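PDB 2BCG: secretory pathway GDP dissociation inhibitor from Saccharomyces cerevisiae, which regulates SEC4 by inhibiting GDP release and the GTP binding that follows, and extracts GDP-bound YPT7 from vacuolar membranes, serving an essential role in yeast secretion. Local coordinates for residues 169-173 against 174-178; 279-283 against 284-288; 293-296 against 297-300. All coordinates share one frame; numbering follows the deposited sequence.

Contact 1 (169-173 against 174-178); sequences QGLDL and DKNTM
Asp172 and Asn176 grip each other twice, giving a worked example of a loop that ties itself shut. Asp172 N donates to Asn176 OD1 from within the plane of the amide carbonyl, 2.8 Å away and almost straight (176°). In return, Asn176 N reaches Asp172 O at 2.8 Å. This is the tight part: Asn176 OD1 sits 3.5 Å from Leu171 CA and beside the CD2 methyl, the two side chains crossing at about a right angle.

With CG anti to the backbone N (chi1 -171°), the Asp172 carboxylate swings over the next turn of chain. There OD2 accepts from Asp174 N and Lys175 N on its anti side, both at 2.9 Å and tilted out of the carboxylate plane, Lys175 N more so; the first bond closes an Asx turn. Outward the arrangement is looser. A water bridges Asp172 OD2 and Asp174 OD2, two like charges 4.2 Å apart, while Arg213 forms a salt bridge with Asp174 that probably eases their repulsion. Lys175 crosses the Asp172 carboxylate at a slant, meeting it with its methylenes.

Leu171 and Leu173 pack on Trp156 of helix 144-159, Leu173 also meets Phe216 of helix 212-229, and Thr177 caps the start of helix 178-184.

Contact 2 (279-283 against 284-288); sequences GVKTK and LGTFK
Thr282 turns OG1 into the cleft between its backbone N and carbonyl carbon (chi1 73°), and Phe287 swings CG clear of its own carbonyl carbon (chi1 -54°), so that hydroxyl and ring meet at the end of a beta hairpin. Strands 279-282 and 285-288 are joined by a type I turn from Thr282 to Gly285. Val280 with Phe287 and Thr282 with Gly285 are the hairpin's hydrogen-bonded pairs; Phe287 N donates to Val280 O at 2.9 Å.

The hydroxyl of Thr282 does double duty. It donates to Gly285 O at 3.0 Å, an oxygen that also takes Thr282 N at 2.8 Å, and it accepts from Leu284 N at 3.1 Å, forming an ST turn inside the hairpin loop. A valine here would probably leave Leu284 N without this acceptor and Gly285 O with one donor fewer, the backbone pair alone closing the turn.

Gly279 pairs with Lys288 so closely that a beta carbon would collide with Phe287 O. Val280, Thr282 and Phe287 point to one face, where Val280 and Phe287 pack on Ile40 and Leu38 of strand 37-40, respectively; Lys281 and Thr286 occupy the other. Strand 267-271 completes a three-stranded antiparallel meander. One face of the Phe287 ring carries Gly285 C near its rim, while Phe287 CE1 lies 3.4 Å from Thr282 OG1, which approaches the ring obliquely.

Contact 3 (293-296 against 297-300); sequences IADP and TYFP
Asp295 and Thr297 meet where strand 292-294 ends, in an Asx turn that leads the chain out of a Rossmann-like parallel sheet. The innermost shell centres on a single oxygen. Asp295 OD1 takes the Thr297 hydroxyl OG1 at 2.6 Å through its syn lone pair, the side of the other carboxylate oxygen, and takes Thr297 N at 2.8 Å nearly along the C-O bond. Two donors from one residue thus fix the rotation of the carboxylate. The torsion that allows this sets CG of Asp295 between the backbone N and the carbonyl carbon (chi1 78°), folding the acid forward over the turn.

The next shell is built on the Tyr298 ring. Its CD2 lies 3.5 Å from Asp295 OD1, which stands at the ring's edge near its plane, the carboxylate and ring planes being 51° apart. Backbone bonds place the residue that carries the ring and the one after it: Tyr298 N donates to Asp295 O at 3.1 Å, and Phe299 N to Pro296 O at 3.2 Å. The Ala294 methyl CB touches the edge of the Phe299 ring, in its plane, at 3.8 Å from CE1.

Farther out, Lys42 holds the polar groups from outside: its NZ bonds Thr297 OG1, its backbone N bonds Tyr298 OH, and the lysine also makes a cation-pi contact with the tyrosine ring. Leu17 of strand 14-17 packs against Ala294, Tyr298 and Phe299, and Leu413 of strand 411-413 against Ala294 and Phe299, so the apolar side of the turn rests on the strands that flank 292-294. At its far end the bonding pattern stops at a proline: Pro300 N, lacking a hydrogen, lies 3.2 Å from Pro296 O.

All three contacts are local and partly buried, but their chemistry changes with place. Contact 1 ties a loop between helices, its nearest atoms about 40 Å from contact 2 and about 29 Å from contact 3; the side chain of Leu173 is about 12 Å from a bound geran-8-yl geran (GER). Contacts 2 and 3, about 6 Å apart at their nearest atoms, hold different sheets, the antiparallel hairpin sheet and the parallel sheet; strand 285-288 of contact 2 is followed in the chain by strand 292-294, whose end begins contact 3. Contact 2 relies on paired strands. Contacts 1 and 3 share an aspartate oxygen with two donors: two backbone N-H groups in contact 1, one N-H and a hydroxyl in contact 3.

Contact 1 (169-173 against 174-178)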
ATOM      1  N   GLN A 169     -36.038  -0.284  18.932  1.00 41.82           N
ATOM      2  CA  GLN A 169     -36.300   0.441  20.187  1.00 40.91           C
ATOM      3  C   GLN A 169     -36.899   1.833  19.963  1.00 40.73           C
ATOM      4  O   GLN A 169     -36.528   2.799  20.632  1.00 40.78           O
ATOM      5  CB  GLN A 169     -35.037   0.506  21.070  1.00 41.05           C
ATOM      6  CG  GLN A 169     -34.486  -0.863  21.459  1.00 40.56           C
ATOM      7  CD  GLN A 169     -33.599  -0.848  22.710  1.00 40.68           C
ATOM      8  OE1 GLN A 169     -32.864  -1.798  22.961  1.00 40.47           O
ATOM      9  NE2 GLN A 169     -33.685   0.219  23.501  1.00 39.63           N
ATOM     10  N   GLY A 170     -37.832   1.923  19.011  1.00 40.10           N
ATOM     11  CA  GLY A 170     -38.539   3.168  18.727  1.00 39.01           C
ATOM     12  C   GLY A 170     -37.675   4.230  18.081  1.00 38.03           C
ATOM     13  O   GLY A 170     -38.052   5.407  18.035  1.00 38.15           O
ATOM     14  N   LEU A 171     -36.514   3.810  17.569  1.00 37.08           N
ATOM     15  CA  LEU A 171     -35.597   4.720  16.908  1.00 35.54           C
ATOM     16  C   LEU A 171     -35.596   4.505  15.399  1.00 35.05           C
ATOM     17  O   LEU A 171     -35.722   3.373  14.915  1.00 34.82           O
ATOM     18  CB  LEU A 171     -34.181   4.560  17.478  1.00 35.08           C
ATOM     19  CG  LEU A 171     -33.982   5.047  18.917  1.00 33.92           C
ATOM     20  CD1 LEU A 171     -32.645   4.530  19.438  1.00 33.19           C
ATOM     21  CD2 LEU A 171     -34.036   6.559  18.996  1.00 32.20           C
ATOM     22  N   ASP A 172     -35.462   5.606  14.675  1.00 34.26           N
ATOM     23  CA  ASP A 172     -35.335   5.558  13.233  1.00 34.32           C
ATOM     24  C   ASP A 172     -34.009   6.188  12.786  1.00 33.43           C
ATOM     25  O   ASP A 172     -33.796   7.400  12.941  1.00 33.60           O
ATOM     26  CB  ASP A 172     -36.522   6.258  12.572  1.00 34.46           C
ATOM     27  CG  ASP A 172     -36.555   6.046  11.074  1.00 35.48           C
ATOM     28  OD1 ASP A 172     -37.507   5.376  10.605  1.00 37.64           O
ATOM     29  OD2 ASP A 172     -35.640   6.547  10.367  1.00 34.53           O
ATOM     30  N   LEU A 173     -33.143   5.366  12.194  1.00 32.90           N
ATOM     31  CA  LEU A 173     -31.781   5.800  11.852  1.00 32.31           C
ATOM     32  C   LEU A 173     -31.713   6.948  10.857  1.00 32.27           C
ATOM     33  O   LEU A 173     -30.706   7.657  10.786  1.00 31.89           O
ATOM     34  CB  LEU A 173     -30.908   4.609  11.408  1.00 32.13           C
ATOM     35  CG  LEU A 173     -30.710   3.464  12.412  1.00 31.75           C
ATOM     36  CD1 LEU A 173     -29.753   2.445  11.833  1.00 31.30           C
ATOM     37  CD2 LEU A 173     -30.208   3.959  13.772  1.00 30.17           C
ATOM     38  N   ASP A 174     -32.795   7.154  10.101  1.00 32.30           N
ATOM     39  CA  ASP A 174     -32.842   8.234   9.127  1.00 32.61           C
ATOM     40  C   ASP A 174     -33.551   9.475   9.674  1.00 32.34           C
ATOM     41  O   ASP A 174     -33.180  10.597   9.346  1.00 32.94           O
ATOM     42  CB  ASP A 174     -33.534   7.756   7.844  1.00 33.33           C
ATOM     43  CG  ASP A 174     -32.793   6.611   7.171  1.00 34.71           C
ATOM     44  OD1 ASP A 174     -31.606   6.812   6.801  1.00 36.11           O
ATOM     45  OD2 ASP A 174     -33.408   5.527   7.004  1.00 35.33           O
ATOM     46  N   LYS A 175     -34.558   9.268  10.511  1.00 32.37           N
ATOM     47  CA  LYS A 175     -35.366  10.374  11.034  1.00 32.25           C
ATOM     48  C   LYS A 175     -34.857  10.943  12.358  1.00 31.70           C
ATOM     49  O   LYS A 175     -35.114  12.101  12.689  1.00 32.79           O
ATOM     50  CB  LYS A 175     -36.833   9.942  11.167  1.00 32.58           C
ATOM     51  CG  LYS A 175     -37.512   9.628   9.828  1.00 34.53           C
ATOM     52  CD  LYS A 175     -38.902   9.070  10.067  1.00 37.17           C
ATOM     53  CE  LYS A 175     -39.518   8.493   8.802  1.00 37.80           C
ATOM     54  NZ  LYS A 175     -40.124   9.537   7.908  1.00 43.15           N
ATOM     55  N   ASN A 176     -34.149  10.123  13.122  1.00 30.86           N
ATOM     56  CA  ASN A 176     -33.589  10.569  14.399  1.00 29.47           C
ATOM     57  C   ASN A 176     -32.142  11.015  14.190  1.00 28.44           C
ATOM     58  O   ASN A 176     -31.429  10.397  13.408  1.00 28.25           O
ATOM     59  CB  ASN A 176     -33.627   9.436  15.422  1.00 29.49           C
ATOM     60  CG  ASN A 176     -35.021   9.181  16.001  1.00 30.51           C
ATOM     61  OD1 ASN A 176     -35.533   8.050  15.941  1.00 31.97           O
ATOM     62  ND2 ASN A 176     -35.612  10.204  16.617  1.00 32.07           N
ATOM     63  N   THR A 177     -31.739  12.094  14.863  1.00 27.07           N
ATOM     64  CA  THR A 177     -30.334  12.534  14.905  1.00 25.78           C
ATOM     65  C   THR A 177     -29.558  11.638  15.880  1.00 24.91           C
ATOM     66  O   THR A 177     -30.145  10.906  16.697  1.00 23.11           O
ATOM     67  CB  THR A 177     -30.191  14.005  15.384  1.00 25.99           C
ATOM     68  OG1 THR A 177     -30.521  14.081  16.776  1.00 25.89           O
ATOM     69  CG2 THR A 177     -31.101  14.959  14.592  1.00 26.35           C
ATOM     70  N   MET A 178     -28.229  11.686  15.799  1.00 23.81           N
ATOM     71  CA  MET A 178     -27.430  10.903  16.717  1.00 23.18           C
ATOM     72  C   MET A 178     -27.628  11.376  18.158  1.00 22.62           C
ATOM     73  O   MET A 178     -27.642  10.553  19.056  1.00 21.86           O
ATOM     74  CB  MET A 178     -25.949  10.894  16.315  1.00 22.78           C
ATOM     75  CG  MET A 178     -25.198   9.730  16.926  1.00 23.45           C
ATOM     76  SD  MET A 178     -25.921   8.090  16.672  1.00 22.96           S
ATOM     77  CE  MET A 178     -25.077   7.121  17.907  1.00 23.70           C
TER
HETATM   78  O   HOH W   1     -36.207   5.216   7.713  1.00 43.22           O

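Contact 2 (279-283 against 284-288)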
ATOM      1  N   GLY A 279      -6.999  12.296 -24.939  1.00 19.72           N
ATOM      2  CA  GLY A 279      -5.683  11.679 -24.719  1.00 18.73           C
ATOM      3  C   GLY A 279      -4.623  12.567 -24.107  1.00 17.78           C
ATOM      4  O   GLY A 279      -4.909  13.658 -23.606  1.00 17.64           O
ATOM      5  N   VAL A 280      -3.379  12.084 -24.144  1.00 16.95           N
ATOM      6  CA  VAL A 280      -2.222  12.806 -23.588  1.00 17.23           C
ATOM      7  C   VAL A 280      -1.028  12.694 -24.537  1.00 18.18           C
ATOM      8  O   VAL A 280      -0.868  11.673 -25.218  1.00 19.02           O
ATOM      9  CB  VAL A 280      -1.812  12.305 -22.160  1.00 17.24           C
ATOM     10  CG1 VAL A 280      -2.929  12.560 -21.168  1.00 16.91           C
ATOM     11  CG2 VAL A 280      -1.398  10.848 -22.176  1.00 16.36           C
ATOM     12  N   LYS A 281      -0.200  13.743 -24.570  1.00 19.51           N
ATOM     13  CA  LYS A 281       1.070  13.716 -25.287  1.00 21.37           C
ATOM     14  C   LYS A 281       2.205  13.631 -24.274  1.00 20.05           C
ATOM     15  O   LYS A 281       2.232  14.358 -23.269  1.00 19.94           O
ATOM     16  CB  LYS A 281       1.216  14.980 -26.143  1.00 21.88           C
ATOM     17  CG  LYS A 281       2.470  15.060 -27.027  1.00 24.90           C
ATOM     18  CD  LYS A 281       2.492  16.391 -27.821  1.00 25.44           C
ATOM     19  CE  LYS A 281       3.731  16.553 -28.695  1.00 28.48           C
ATOM     20  NZ  LYS A 281       3.573  17.752 -29.605  1.00 31.93           N
ATOM     21  N   THR A 282       3.141  12.726 -24.548  1.00 19.54           N
ATOM     22  CA  THR A 282       4.281  12.506 -23.686  1.00 19.48           C
ATOM     23  C   THR A 282       5.534  12.380 -24.552  1.00 20.11           C
ATOM     24  O   THR A 282       5.424  12.308 -25.781  1.00 20.17           O
ATOM     25  CB  THR A 282       4.099  11.193 -22.882  1.00 19.07           C
ATOM     26  OG1 THR A 282       4.284  10.092 -23.766  1.00 18.47           O
ATOM     27  CG2 THR A 282       2.699  11.077 -22.211  1.00 18.97           C
ATOM     28  N   LYS A 283       6.705  12.346 -23.899  1.00 20.70           N
ATOM     29  CA  LYS A 283       7.995  12.092 -24.554  1.00 22.66           C
ATOM     30  C   LYS A 283       8.034  10.764 -25.301  1.00 22.98           C
ATOM     31  O   LYS A 283       8.884  10.558 -26.167  1.00 24.29           O
ATOM     32  CB  LYS A 283       9.129  12.123 -23.512  1.00 23.14           C
ATOM     33  CG  LYS A 283       9.087  10.976 -22.499  1.00 23.36           C
ATOM     34  CD  LYS A 283      10.126  11.157 -21.399  1.00 24.17           C
ATOM     35  CE  LYS A 283      10.145   9.942 -20.484  1.00 24.94           C
ATOM     36  NZ  LYS A 283      11.103  10.094 -19.355  1.00 25.88           N
ATOM     37  N   LEU A 284       7.118   9.856 -24.949  1.00 23.00           N
ATOM     38  CA  LEU A 284       7.037   8.517 -25.571  1.00 23.61           C
ATOM     39  C   LEU A 284       6.001   8.425 -26.690  1.00 23.49           C
ATOM     40  O   LEU A 284       5.902   7.407 -27.367  1.00 24.35           O
ATOM     41  CB  LEU A 284       6.746   7.440 -24.513  1.00 23.88           C
ATOM     42  CG  LEU A 284       7.804   7.220 -23.420  1.00 25.68           C
ATOM     43  CD1 LEU A 284       7.352   6.114 -22.472  1.00 27.72           C
ATOM     44  CD2 LEU A 284       9.159   6.888 -24.038  1.00 28.40           C
ATOM     45  N   GLY A 285       5.219   9.483 -26.875  1.00 22.56           N
ATOM     46  CA  GLY A 285       4.189   9.504 -27.905  1.00 22.54           C
ATOM     47  C   GLY A 285       2.858  10.026 -27.401  1.00 21.65           C
ATOM     48  O   GLY A 285       2.741  10.494 -26.269  1.00 22.51           O
ATOM     49  N   THR A 286       1.858   9.929 -28.261  1.00 21.04           N
ATOM     50  CA  THR A 286       0.524  10.394 -27.949  1.00 20.42           C
ATOM     51  C   THR A 286      -0.375   9.160 -27.768  1.00 19.20           C
ATOM     52  O   THR A 286      -0.384   8.243 -28.595  1.00 20.18           O
ATOM     53  CB  THR A 286       0.027  11.350 -29.040  1.00 20.94           C
ATOM     54  OG1 THR A 286       0.862  12.525 -29.013  1.00 24.77           O
ATOM     55  CG2 THR A 286      -1.421  11.734 -28.788  1.00 21.44           C
ATOM     56  N   PHE A 287      -1.100   9.149 -26.650  1.00 18.75           N
ATOM     57  CA  PHE A 287      -1.939   8.020 -26.250  1.00 17.10           C
ATOM     58  C   PHE A 287      -3.371   8.500 -26.087  1.00 17.17           C
ATOM     59  O   PHE A 287      -3.593   9.593 -25.571  1.00 18.09           O
ATOM     60  CB  PHE A 287      -1.414   7.408 -24.949  1.00 16.80           C
ATOM     61  CG  PHE A 287       0.041   7.029 -25.041  1.00 16.01           C
ATOM     62  CD1 PHE A 287       1.019   7.724 -24.336  1.00 17.61           C
ATOM     63  CD2 PHE A 287       0.443   6.041 -25.929  1.00 18.03           C
ATOM     64  CE1 PHE A 287       2.392   7.399 -24.480  1.00 18.83           C
ATOM     65  CE2 PHE A 287       1.803   5.712 -26.078  1.00 20.09           C
ATOM     66  CZ  PHE A 287       2.772   6.398 -25.357  1.00 18.43           C
ATOM     67  N   LYS A 288      -4.323   7.687 -26.559  1.00 16.63           N
ATOM     68  CA  LYS A 288      -5.740   8.090 -26.580  1.00 17.46           C
ATOM     69  C   LYS A 288      -6.631   7.126 -25.810  1.00 16.70           C
ATOM     70  O   LYS A 288      -6.407   5.929 -25.825  1.00 17.00           O
ATOM     71  CB  LYS A 288      -6.229   8.214 -28.028  1.00 19.09           C
ATOM     72  CG  LYS A 288      -5.495   9.323 -28.796  1.00 22.90           C
ATOM     73  CD  LYS A 288      -6.002   9.400 -30.203  1.00 28.31           C
ATOM     74  CE  LYS A 288      -5.456  10.624 -30.914  1.00 30.15           C
ATOM     75  NZ  LYS A 288      -5.836  10.603 -32.369  1.00 33.62           N
TER

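Contact 3 (293-296 against 297-300)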
ATOM      1  N   ILE A 293      -8.822   8.954 -15.571  1.00 12.11           N
ATOM      2  CA  ILE A 293      -8.967   8.977 -14.100  1.00 12.75           C
ATOM      3  C   ILE A 293      -7.655   9.584 -13.586  1.00 12.17           C
ATOM      4  O   ILE A 293      -6.585   9.175 -14.015  1.00 12.26           O
ATOM      5  CB  ILE A 293      -9.173   7.552 -13.546  1.00 13.17           C
ATOM      6  CG1 ILE A 293     -10.458   6.925 -14.129  1.00 13.91           C
ATOM      7  CG2 ILE A 293      -9.139   7.569 -12.004  1.00 13.73           C
ATOM      8  CD1 ILE A 293     -10.648   5.510 -13.777  1.00 15.19           C
ATOM      9  N   ALA A 294      -7.725  10.598 -12.731  1.00 12.25           N
ATOM     10  CA  ALA A 294      -6.488  11.270 -12.319  1.00 12.81           C
ATOM     11  C   ALA A 294      -6.598  11.905 -10.954  1.00 12.68           C
ATOM     12  O   ALA A 294      -7.703  12.160 -10.462  1.00 13.62           O
ATOM     13  CB  ALA A 294      -6.116  12.317 -13.326  1.00 12.50           C
ATOM     14  N   ASP A 295      -5.448  12.153 -10.333  1.00 13.00           N
ATOM     15  CA  ASP A 295      -5.460  12.949  -9.113  1.00 13.21           C
ATOM     16  C   ASP A 295      -5.435  14.461  -9.389  1.00 13.65           C
ATOM     17  O   ASP A 295      -5.168  14.887 -10.523  1.00 14.22           O
ATOM     18  CB  ASP A 295      -4.364  12.471  -8.127  1.00 14.06           C
ATOM     19  CG  ASP A 295      -2.962  12.941  -8.491  1.00 14.79           C
ATOM     20  OD1 ASP A 295      -2.719  14.137  -8.761  1.00 16.43           O
ATOM     21  OD2 ASP A 295      -2.047  12.088  -8.439  1.00 19.14           O
ATOM     22  N   PRO A 296      -5.792  15.270  -8.379  1.00 13.84           N
ATOM     23  CA  PRO A 296      -5.852  16.723  -8.585  1.00 14.79           C
ATOM     24  C   PRO A 296      -4.607  17.383  -9.174  1.00 15.90           C
ATOM     25  O   PRO A 296      -4.727  18.445  -9.833  1.00 16.95           O
ATOM     26  CB  PRO A 296      -6.183  17.267  -7.175  1.00 14.85           C
ATOM     27  CG  PRO A 296      -6.986  16.102  -6.521  1.00 13.85           C
ATOM     28  CD  PRO A 296      -6.271  14.866  -7.038  1.00 13.48           C
ATOM     29  N   THR A 297      -3.410  16.813  -8.963  1.00 14.94           N
ATOM     30  CA  THR A 297      -2.189  17.482  -9.442  1.00 15.96           C
ATOM     31  C   THR A 297      -2.088  17.508 -10.966  1.00 16.25           C
ATOM     32  O   THR A 297      -1.317  18.301 -11.518  1.00 18.08           O
ATOM     33  CB  THR A 297      -0.902  16.851  -8.866  1.00 16.73           C
ATOM     34  OG1 THR A 297      -0.680  15.588  -9.489  1.00 17.31           O
ATOM     35  CG2 THR A 297      -0.974  16.693  -7.318  1.00 17.61           C
ATOM     36  N   TYR A 298      -2.861  16.659 -11.647  1.00 15.21           N
ATOM     37  CA  TYR A 298      -2.855  16.648 -13.119  1.00 15.14           C
ATOM     38  C   TYR A 298      -3.844  17.619 -13.741  1.00 15.96           C
ATOM     39  O   TYR A 298      -3.709  17.933 -14.922  1.00 16.76           O
ATOM     40  CB  TYR A 298      -3.127  15.236 -13.663  1.00 14.46           C
ATOM     41  CG  TYR A 298      -1.968  14.341 -13.365  1.00 12.71           C
ATOM     42  CD1 TYR A 298      -0.878  14.206 -14.268  1.00 14.45           C
ATOM     43  CD2 TYR A 298      -1.902  13.676 -12.146  1.00 12.76           C
ATOM     44  CE1 TYR A 298       0.223  13.394 -13.964  1.00 13.89           C
ATOM     45  CE2 TYR A 298      -0.781  12.867 -11.823  1.00 14.34           C
ATOM     46  CZ  TYR A 298       0.249  12.720 -12.742  1.00 12.94           C
ATOM     47  OH  TYR A 298       1.338  11.942 -12.443  1.00 13.65           O
ATOM     48  N   PHE A 299      -4.828  18.044 -12.965  1.00 17.28           N
ATOM     49  CA  PHE A 299      -5.911  18.918 -13.473  1.00 18.00           C
ATOM     50  C   PHE A 299      -6.276  19.898 -12.363  1.00 18.71           C
ATOM     51  O   PHE A 299      -7.419  19.881 -11.890  1.00 17.87           O
ATOM     52  CB  PHE A 299      -7.164  18.123 -13.871  1.00 17.92           C
ATOM     53  CG  PHE A 299      -6.974  17.221 -15.051  1.00 17.78           C
ATOM     54  CD1 PHE A 299      -6.578  15.896 -14.885  1.00 18.39           C
ATOM     55  CD2 PHE A 299      -7.221  17.690 -16.346  1.00 17.46           C
ATOM     56  CE1 PHE A 299      -6.429  15.048 -16.007  1.00 17.48           C
ATOM     57  CE2 PHE A 299      -7.064  16.853 -17.451  1.00 17.00           C
ATOM     58  CZ  PHE A 299      -6.664  15.537 -17.287  1.00 18.15           C
ATOM     59  N   PRO A 300      -5.323  20.753 -11.964  1.00 20.22           N
ATOM     60  CA  PRO A 300      -5.604  21.671 -10.854  1.00 21.24           C
ATOM     61  C   PRO A 300      -6.767  22.617 -11.151  1.00 22.04           C
ATOM     62  O   PRO A 300      -7.547  22.945 -10.238  1.00 22.69           O
ATOM     63  CB  PRO A 300      -4.278  22.432 -10.653  1.00 21.56           C
ATOM     64  CG  PRO A 300      -3.533  22.291 -11.949  1.00 22.01           C
ATOM     65  CD  PRO A 300      -3.946  20.919 -12.491  1.00 20.88           C
TER